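PDB 2QW7: carbon dioxide concentrating mechanism protein ccmL from Synechocystis sp., which probably forms the vertices of the carboxysome shell as a homopentamer and is modelled to induce curvature when inserted into an otherwise flat hexagonal layer of CcmK subunits. Local coordinates for residues Q2-L7 with V27-T32; V47-N52 with V79-T84. One frame throughout, in Å; residues are numbered along the deposited sequence.

Interaction 1: residues Q2-L7 with V27-T32; sequences QLAKVL and VQFLDT
Q2 lays its aliphatic stem across one face of the F29 ring, where CB of Q2 stands 4.0 Å from the centroid of the F29 ring and 29° off its normal, a CH-pi contact. The first torsion of Q2 (chi1 -70°, CG beside the backbone N) sets CG over the ring, and a bend at the second turns the amide plane to stand 87° to that of the ring. NE2 of Q2 then hydrogen-bonds Y40 O and E41 OE1 of a neighbouring subunit. At the ring's edge sits A4, with CB 3.9 Å from CD2 of F29. V6 and V27 continue this buried face, CG2 of V6 meeting CG1 of V27 at 3.5 Å.

The two antiparallel backbones are tied by three backbone hydrogen bonds: L30 N to L3 O and K5 N to Q28 O, both 2.9 Å, and Q28 N to K5 O, 3.0 Å. K5 O also receives a CA-H contact from V27. Beside this ladder, CD1 of L30 lies 3.4 Å from K5 N and rests against CB of K5.

On the opposite face K5, L7 and Q28 are partly exposed, and the loose part is the end of the K5 chain, which leads away. Both methyls of L7 lie against CB of Q28, the nearer being CD2 of L7 at 3.4 Å, and T32 of a further subunit packs on L7 and Q28. Cutting L7 back to alanine would probably uncover CB of Q28 and open a gap at this end of the pair.

The ladder joins strands 2-11 and 24-30 of the curled sheet. Strand 54-59 flanks the first, with V57 and V55 packing on A4 and V6; strand 39-45 flanks the second, bringing A43 to V27 and E41 of the same chain to F29.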
ATOM      1  N   GLN A   2      -9.960  -5.728  -6.027  1.00 30.24           N
ATOM      2  CA  GLN A   2     -10.743  -6.373  -4.940  1.00 25.54           C
ATOM      3  C   GLN A   2     -12.220  -6.513  -5.248  1.00 26.29           C
ATOM      4  O   GLN A   2     -12.847  -5.699  -5.902  1.00 24.97           O
ATOM      5  CB  GLN A   2     -10.588  -5.679  -3.581  1.00 25.97           C
ATOM      6  CG  GLN A   2      -9.228  -5.781  -2.818  1.00 20.01           C
ATOM      7  CD  GLN A   2      -8.933  -7.048  -2.141  1.00 16.66           C
ATOM      8  OE1 GLN A   2      -9.422  -7.332  -1.011  1.00 32.92           O
ATOM      9  NE2 GLN A   2      -8.060  -7.830  -2.757  1.00  6.62           N
ATOM     10  N   LEU A   3     -12.779  -7.616  -4.782  1.00 29.63           N
ATOM     11  CA  LEU A   3     -14.171  -7.866  -4.995  1.00 27.41           C
ATOM     12  C   LEU A   3     -14.790  -7.045  -3.842  1.00 26.61           C
ATOM     13  O   LEU A   3     -14.248  -7.036  -2.737  1.00 24.49           O
ATOM     14  CB  LEU A   3     -14.494  -9.347  -4.928  1.00 29.46           C
ATOM     15  CG  LEU A   3     -13.902 -10.481  -5.784  1.00 28.55           C
ATOM     16  CD1 LEU A   3     -14.084 -11.857  -4.921  1.00 20.59           C
ATOM     17  CD2 LEU A   3     -14.465 -10.551  -7.204  1.00 17.79           C
ATOM     18  N   ALA A   4     -15.889  -6.354  -4.146  1.00 25.21           N
ATOM     19  CA  ALA A   4     -16.582  -5.470  -3.242  1.00 26.02           C
ATOM     20  C   ALA A   4     -18.050  -5.345  -3.601  1.00 27.67           C
ATOM     21  O   ALA A   4     -18.436  -5.578  -4.750  1.00 28.29           O
ATOM     22  CB  ALA A   4     -15.990  -4.140  -3.270  1.00 13.44           C
ATOM     23  N   LYS A   5     -18.834  -4.970  -2.586  1.00 27.47           N
ATOM     24  CA  LYS A   5     -20.280  -4.755  -2.689  1.00 28.64           C
ATOM     25  C   LYS A   5     -20.579  -3.252  -2.515  1.00 26.81           C
ATOM     26  O   LYS A   5     -19.963  -2.591  -1.651  1.00 22.93           O
ATOM     27  CB  LYS A   5     -21.044  -5.517  -1.579  1.00 30.66           C
ATOM     28  CG  LYS A   5     -22.550  -5.508  -1.687  1.00 28.20           C
ATOM     29  CD  LYS A   5     -23.113  -6.818  -1.106  1.00 33.33           C
ATOM     30  CE  LYS A   5     -24.644  -6.926  -1.068  1.00 33.24           C
ATOM     31  NZ  LYS A   5     -25.034  -8.363  -1.159  1.00 30.06           N
ATOM     32  N   VAL A   6     -21.507  -2.727  -3.321  1.00 23.90           N
ATOM     33  CA  VAL A   6     -21.865  -1.327  -3.185  1.00 22.66           C
ATOM     34  C   VAL A   6     -22.822  -1.128  -2.039  1.00 23.70           C
ATOM     35  O   VAL A   6     -23.909  -1.701  -1.996  1.00 23.96           O
ATOM     36  CB  VAL A   6     -22.366  -0.671  -4.492  1.00 20.94           C
ATOM     37  CG1 VAL A   6     -22.775   0.737  -4.217  1.00 19.34           C
ATOM     38  CG2 VAL A   6     -21.241  -0.636  -5.564  1.00 15.18           C
ATOM     39  N   LEU A   7     -22.368  -0.349  -1.064  1.00 26.58           N
ATOM     40  CA  LEU A   7     -23.124  -0.042   0.128  1.00 27.04           C
ATOM     41  C   LEU A   7     -23.926   1.241   0.029  1.00 28.55           C
ATOM     42  O   LEU A   7     -25.066   1.330   0.445  1.00 29.63           O
ATOM     43  CB  LEU A   7     -22.172   0.061   1.289  1.00 30.84           C
ATOM     44  CG  LEU A   7     -21.963  -1.221   2.071  1.00 29.78           C
ATOM     45  CD1 LEU A   7     -21.756  -2.383   1.101  1.00 32.72           C
ATOM     46  CD2 LEU A   7     -20.781  -0.979   2.974  1.00 23.12           C
ATOM     47  N   VAL A  27     -17.807   1.398  -1.247  1.00 28.41           N
ATOM     48  CA  VAL A  27     -17.791  -0.029  -1.551  1.00 25.73           C
ATOM     49  C   VAL A  27     -17.064  -0.834  -0.514  1.00 26.90           C
ATOM     50  O   VAL A  27     -15.842  -0.680  -0.385  1.00 26.28           O
ATOM     51  CB  VAL A  27     -17.121  -0.320  -2.926  1.00 25.32           C
ATOM     52  CG1 VAL A  27     -18.147  -0.071  -3.968  1.00 25.55           C
ATOM     53  CG2 VAL A  27     -15.752   0.470  -3.209  1.00  9.48           C
ATOM     54  N   GLN A  28     -17.797  -1.723   0.174  1.00 24.91           N
ATOM     55  CA  GLN A  28     -17.246  -2.628   1.202  1.00 21.72           C
ATOM     56  C   GLN A  28     -16.564  -3.842   0.588  1.00 26.44           C
ATOM     57  O   GLN A  28     -17.137  -4.527  -0.285  1.00 28.43           O
ATOM     58  CB  GLN A  28     -18.361  -3.153   2.070  1.00 26.19           C
ATOM     59  CG  GLN A  28     -17.857  -4.106   3.180  1.00 24.13           C
ATOM     60  CD  GLN A  28     -18.813  -4.163   4.295  1.00 22.81           C
ATOM     61  OE1 GLN A  28     -20.023  -4.343   4.115  1.00 26.05           O
ATOM     62  NE2 GLN A  28     -18.283  -4.074   5.489  1.00 37.28           N
ATOM     63  N   PHE A  29     -15.351  -4.149   1.041  1.00 27.70           N
ATOM     64  CA  PHE A  29     -14.642  -5.291   0.471  1.00 25.31           C
ATOM     65  C   PHE A  29     -15.195  -6.642   0.915  1.00 30.16           C
ATOM     66  O   PHE A  29     -15.809  -6.826   2.041  1.00 26.38           O
ATOM     67  CB  PHE A  29     -13.166  -5.245   0.795  1.00 31.23           C
ATOM     68  CG  PHE A  29     -12.387  -4.146   0.072  1.00 29.39           C
ATOM     69  CD1 PHE A  29     -11.298  -3.582   0.673  1.00 25.32           C
ATOM     70  CD2 PHE A  29     -12.687  -3.752  -1.223  1.00 30.16           C
ATOM     71  CE1 PHE A  29     -10.503  -2.621  -0.032  1.00 33.32           C
ATOM     72  CE2 PHE A  29     -11.937  -2.740  -1.868  1.00 31.71           C
ATOM     73  CZ  PHE A  29     -10.828  -2.186  -1.282  1.00 21.69           C
ATOM     74  N   LEU A  30     -15.013  -7.580  -0.036  1.00 29.55           N
ATOM     75  CA  LEU A  30     -15.461  -8.969   0.123  1.00 27.38           C
ATOM     76  C   LEU A  30     -14.281  -9.950   0.132  1.00 29.34           C
ATOM     77  O   LEU A  30     -13.297  -9.780  -0.528  1.00 25.29           O
ATOM     78  CB  LEU A  30     -16.372  -9.339  -1.029  1.00 26.56           C
ATOM     79  CG  LEU A  30     -17.865  -9.052  -0.968  1.00 23.84           C
ATOM     80  CD1 LEU A  30     -18.140  -7.646  -0.630  1.00 27.34           C
ATOM     81  CD2 LEU A  30     -18.441  -9.432  -2.285  1.00 15.90           C
ATOM     82  N   ASP A  31     -14.389 -11.037   0.869  1.00 32.04           N
ATOM     83  CA  ASP A  31     -13.284 -11.985   0.827  1.00 33.02           C
ATOM     84  C   ASP A  31     -13.461 -13.030  -0.319  1.00 34.55           C
ATOM     85  O   ASP A  31     -14.323 -12.875  -1.184  1.00 34.29           O
ATOM     86  CB  ASP A  31     -13.102 -12.622   2.223  1.00 26.60           C
ATOM     87  CG  ASP A  31     -14.161 -13.499   2.553  1.00 22.13           C
ATOM     88  OD1 ASP A  31     -14.770 -14.007   1.572  1.00 22.86           O
ATOM     89  OD2 ASP A  31     -14.361 -13.692   3.771  1.00 27.57           O
ATOM     90  N   THR A  32     -12.641 -14.088  -0.310  1.00 36.13           N
ATOM     91  CA  THR A  32     -12.703 -15.146  -1.340  1.00 35.52           C
ATOM     92  C   THR A  32     -13.935 -16.041  -1.180  1.00 37.80           C
ATOM     93  O   THR A  32     -14.225 -16.825  -2.069  1.00 38.43           O
ATOM     94  CB  THR A  32     -11.515 -16.145  -1.384  1.00 35.33           C
ATOM     95  OG1 THR A  32     -11.434 -16.814  -0.126  1.00 40.39           O
ATOM     96  CG2 THR A  32     -10.200 -15.468  -1.722  1.00 35.33           C
TER

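Interaction 2: residues V47-N52 with V79-T84; sequences VGAGLN and VGIIDT
V47 and A49 meet I81 by van der Waals packing alone, a loop lying against a strand that is itself interrupted by a classic beta bulge: V79 and G80 both face L56 of strand 54-59. V47 straddles the bulge with its two methyls, resting on the backbone of V79 and G80. CG1 of V47 touches CG1 of I81 at 3.6 Å and CA of G80 at 3.8 Å, while CG2 of V47 lies 3.7 Å from the carbonyl O of V79.

I81 sends its longer branch to the loop. CG1 is anti to the carbonyl carbon (chi1 -49°) and CD1 extends beyond it (chi2 172°), ending 3.9 Å from CA of A49 and close to G48 O. The methyl of A49 approaches the middle of the same branch, CB to CG1 of I81 at 4.1 Å. The loop can turn here because G48 adopts a positive phi that would jam a side chain against the preceding carbonyl O; D45 OD2 accepts a hydrogen bond from A49 N.

The loop bridges strands 39-45 and 54-59, and A49 also packs on V55 and V6. Strand 76-86 pairs antiparallel with strand 54-59 and parallel with strand 39-45, and G80, I81 and T84 pair antiparallel with a strand of a neighbouring subunit, carrying the sheet across the pentamer interface.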
ATOM      1  N   VAL A  47     -18.185   3.174 -14.087  1.00 28.12           N
ATOM      2  CA  VAL A  47     -18.888   2.057 -14.694  1.00 28.68           C
ATOM      3  C   VAL A  47     -20.446   2.061 -14.485  1.00 32.45           C
ATOM      4  O   VAL A  47     -21.214   1.474 -15.265  1.00 32.56           O
ATOM      5  CB  VAL A  47     -18.063   0.776 -14.231  1.00 23.11           C
ATOM      6  CG1 VAL A  47     -18.845  -0.312 -13.459  1.00 18.58           C
ATOM      7  CG2 VAL A  47     -17.257   0.238 -15.360  1.00 18.24           C
ATOM      8  N   GLY A  48     -20.935   2.771 -13.475  1.00 33.40           N
ATOM      9  CA  GLY A  48     -22.368   2.888 -13.244  1.00 31.26           C
ATOM     10  C   GLY A  48     -22.942   1.790 -12.344  1.00 30.11           C
ATOM     11  O   GLY A  48     -23.935   1.141 -12.680  1.00 29.66           O
ATOM     12  N   ALA A  49     -22.295   1.564 -11.211  1.00 28.87           N
ATOM     13  CA  ALA A  49     -22.707   0.514 -10.303  1.00 28.61           C
ATOM     14  C   ALA A  49     -23.779   0.936  -9.342  1.00 28.38           C
ATOM     15  O   ALA A  49     -23.834   2.097  -8.960  1.00 31.75           O
ATOM     16  CB  ALA A  49     -21.497  -0.010  -9.490  1.00 29.46           C
ATOM     17  N   GLY A  50     -24.585  -0.024  -8.899  1.00 27.57           N
ATOM     18  CA  GLY A  50     -25.674   0.282  -7.980  1.00 26.53           C
ATOM     19  C   GLY A  50     -25.749  -0.524  -6.704  1.00 25.23           C
ATOM     20  O   GLY A  50     -25.164  -1.594  -6.574  1.00 23.40           O
ATOM     21  N   LEU A  51     -26.558  -0.038  -5.776  1.00 27.31           N
ATOM     22  CA  LEU A  51     -26.634  -0.660  -4.444  1.00 27.13           C
ATOM     23  C   LEU A  51     -26.637  -2.175  -4.502  1.00 24.92           C
ATOM     24  O   LEU A  51     -27.382  -2.779  -5.277  1.00 27.34           O
ATOM     25  CB  LEU A  51     -27.848  -0.185  -3.648  1.00 27.03           C
ATOM     26  CG  LEU A  51     -27.717  -0.515  -2.160  1.00 29.70           C
ATOM     27  CD1 LEU A  51     -26.862   0.560  -1.474  1.00 29.09           C
ATOM     28  CD2 LEU A  51     -29.070  -0.645  -1.486  1.00 28.35           C
ATOM     29  N   ASN A  52     -25.790  -2.772  -3.675  1.00 23.43           N
ATOM     30  CA  ASN A  52     -25.724  -4.231  -3.538  1.00 25.85           C
ATOM     31  C   ASN A  52     -25.102  -5.041  -4.658  1.00 28.03           C
ATOM     32  O   ASN A  52     -24.895  -6.249  -4.469  1.00 28.80           O
ATOM     33  CB  ASN A  52     -27.115  -4.744  -3.178  1.00 25.81           C
ATOM     34  CG  ASN A  52     -27.554  -4.209  -1.868  1.00 23.16           C
ATOM     35  OD1 ASN A  52     -26.718  -3.956  -0.974  1.00 22.06           O
ATOM     36  ND2 ASN A  52     -28.844  -3.991  -1.731  1.00 22.10           N
ATOM     37  N   VAL A  79     -14.005  -0.239 -11.393  1.00 28.02           N
ATOM     38  CA  VAL A  79     -13.543  -0.460 -12.790  1.00 26.15           C
ATOM     39  C   VAL A  79     -14.379  -1.532 -13.509  1.00 26.16           C
ATOM     40  O   VAL A  79     -14.195  -1.745 -14.700  1.00 21.80           O
ATOM     41  CB  VAL A  79     -12.048  -0.788 -12.795  1.00 25.03           C
ATOM     42  CG1 VAL A  79     -11.259   0.416 -12.320  1.00 24.69           C
ATOM     43  CG2 VAL A  79     -11.716  -1.990 -11.836  1.00 25.90           C
ATOM     44  N   GLY A  80     -15.307  -2.174 -12.755  1.00 23.54           N
ATOM     45  CA  GLY A  80     -16.255  -3.104 -13.369  1.00 23.00           C
ATOM     46  C   GLY A  80     -17.266  -3.773 -12.473  1.00 24.38           C
ATOM     47  O   GLY A  80     -17.081  -3.867 -11.251  1.00 22.87           O
ATOM     48  N   ILE A  81     -18.351  -4.245 -13.094  1.00 25.89           N
ATOM     49  CA  ILE A  81     -19.405  -4.944 -12.339  1.00 26.32           C
ATOM     50  C   ILE A  81     -19.206  -6.438 -12.632  1.00 29.77           C
ATOM     51  O   ILE A  81     -18.978  -6.844 -13.792  1.00 30.97           O
ATOM     52  CB  ILE A  81     -20.927  -4.480 -12.508  1.00 26.79           C
ATOM     53  CG1 ILE A  81     -21.106  -2.961 -12.376  1.00 23.44           C
ATOM     54  CG2 ILE A  81     -21.785  -5.130 -11.376  1.00 21.93           C
ATOM     55  CD1 ILE A  81     -22.530  -2.512 -12.735  1.00 21.61           C
ATOM     56  N   ILE A  82     -19.334  -7.228 -11.553  1.00 29.11           N
ATOM     57  CA  ILE A  82     -19.061  -8.645 -11.626  1.00 27.54           C
ATOM     58  C   ILE A  82     -20.306  -9.414 -12.005  1.00 27.51           C
ATOM     59  O   ILE A  82     -21.353  -9.217 -11.399  1.00 31.23           O
ATOM     60  CB  ILE A  82     -18.414  -9.172 -10.311  1.00 24.80           C
ATOM     61  CG1 ILE A  82     -17.165  -8.367 -10.014  1.00 21.57           C
ATOM     62  CG2 ILE A  82     -17.979 -10.672 -10.433  1.00 15.38           C
ATOM     63  CD1 ILE A  82     -16.724  -8.521  -8.657  1.00 26.67           C
ATOM     64  N   ASP A  83     -20.216 -10.263 -13.028  1.00 28.33           N
ATOM     65  CA  ASP A  83     -21.391 -11.100 -13.437  1.00 29.18           C
ATOM     66  C   ASP A  83     -21.260 -12.446 -12.652  1.00 29.49           C
ATOM     67  O   ASP A  83     -22.136 -12.875 -11.871  1.00 27.05           O
ATOM     68  CB  ASP A  83     -21.529 -11.280 -14.957  1.00 22.41           C
ATOM     69  CG  ASP A  83     -21.165  -9.959 -15.814  1.00 30.01           C
ATOM     70  OD1 ASP A  83     -20.142  -9.238 -15.557  1.00 37.16           O
ATOM     71  OD2 ASP A  83     -21.865  -9.625 -16.797  1.00 11.37           O
ATOM     72  N   THR A  84     -20.079 -13.050 -12.759  1.00 30.20           N
ATOM     73  CA  THR A  84     -19.800 -14.316 -12.082  1.00 28.79           C
ATOM     74  C   THR A  84     -18.363 -14.465 -11.563  1.00 28.85           C
ATOM     75  O   THR A  84     -17.369 -13.960 -12.167  1.00 25.24           O
ATOM     76  CB  THR A  84     -20.080 -15.532 -13.009  1.00 34.96           C
ATOM     77  OG1 THR A  84     -19.484 -15.341 -14.320  1.00 31.80           O
ATOM     78  CG2 THR A  84     -21.590 -15.771 -13.131  1.00 36.75           C
TER

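How the interactions relate
The centres of the two interactions lie 11 Å apart, and they follow one another in series: interaction 1 closes at T32 before interaction 2 opens at V47. Both reach the same curled, mixed sheet, with strand 54-59 paired to strand 2-11 on one side and to strand 76-86 on the other. They also touch directly. N52 N probably hydrogen-bonds V6 O (2.7 Å), and CD2 of L3 packs on CD1 of I82 at 3.4 Å. Each contact meets neighbouring subunits, through Q2 and L3 in one and the continued ladder in the other; both contacts therefore lie within reach of a neighbouring subunit in the homopentamer, which probably occupies the carboxysome vertices.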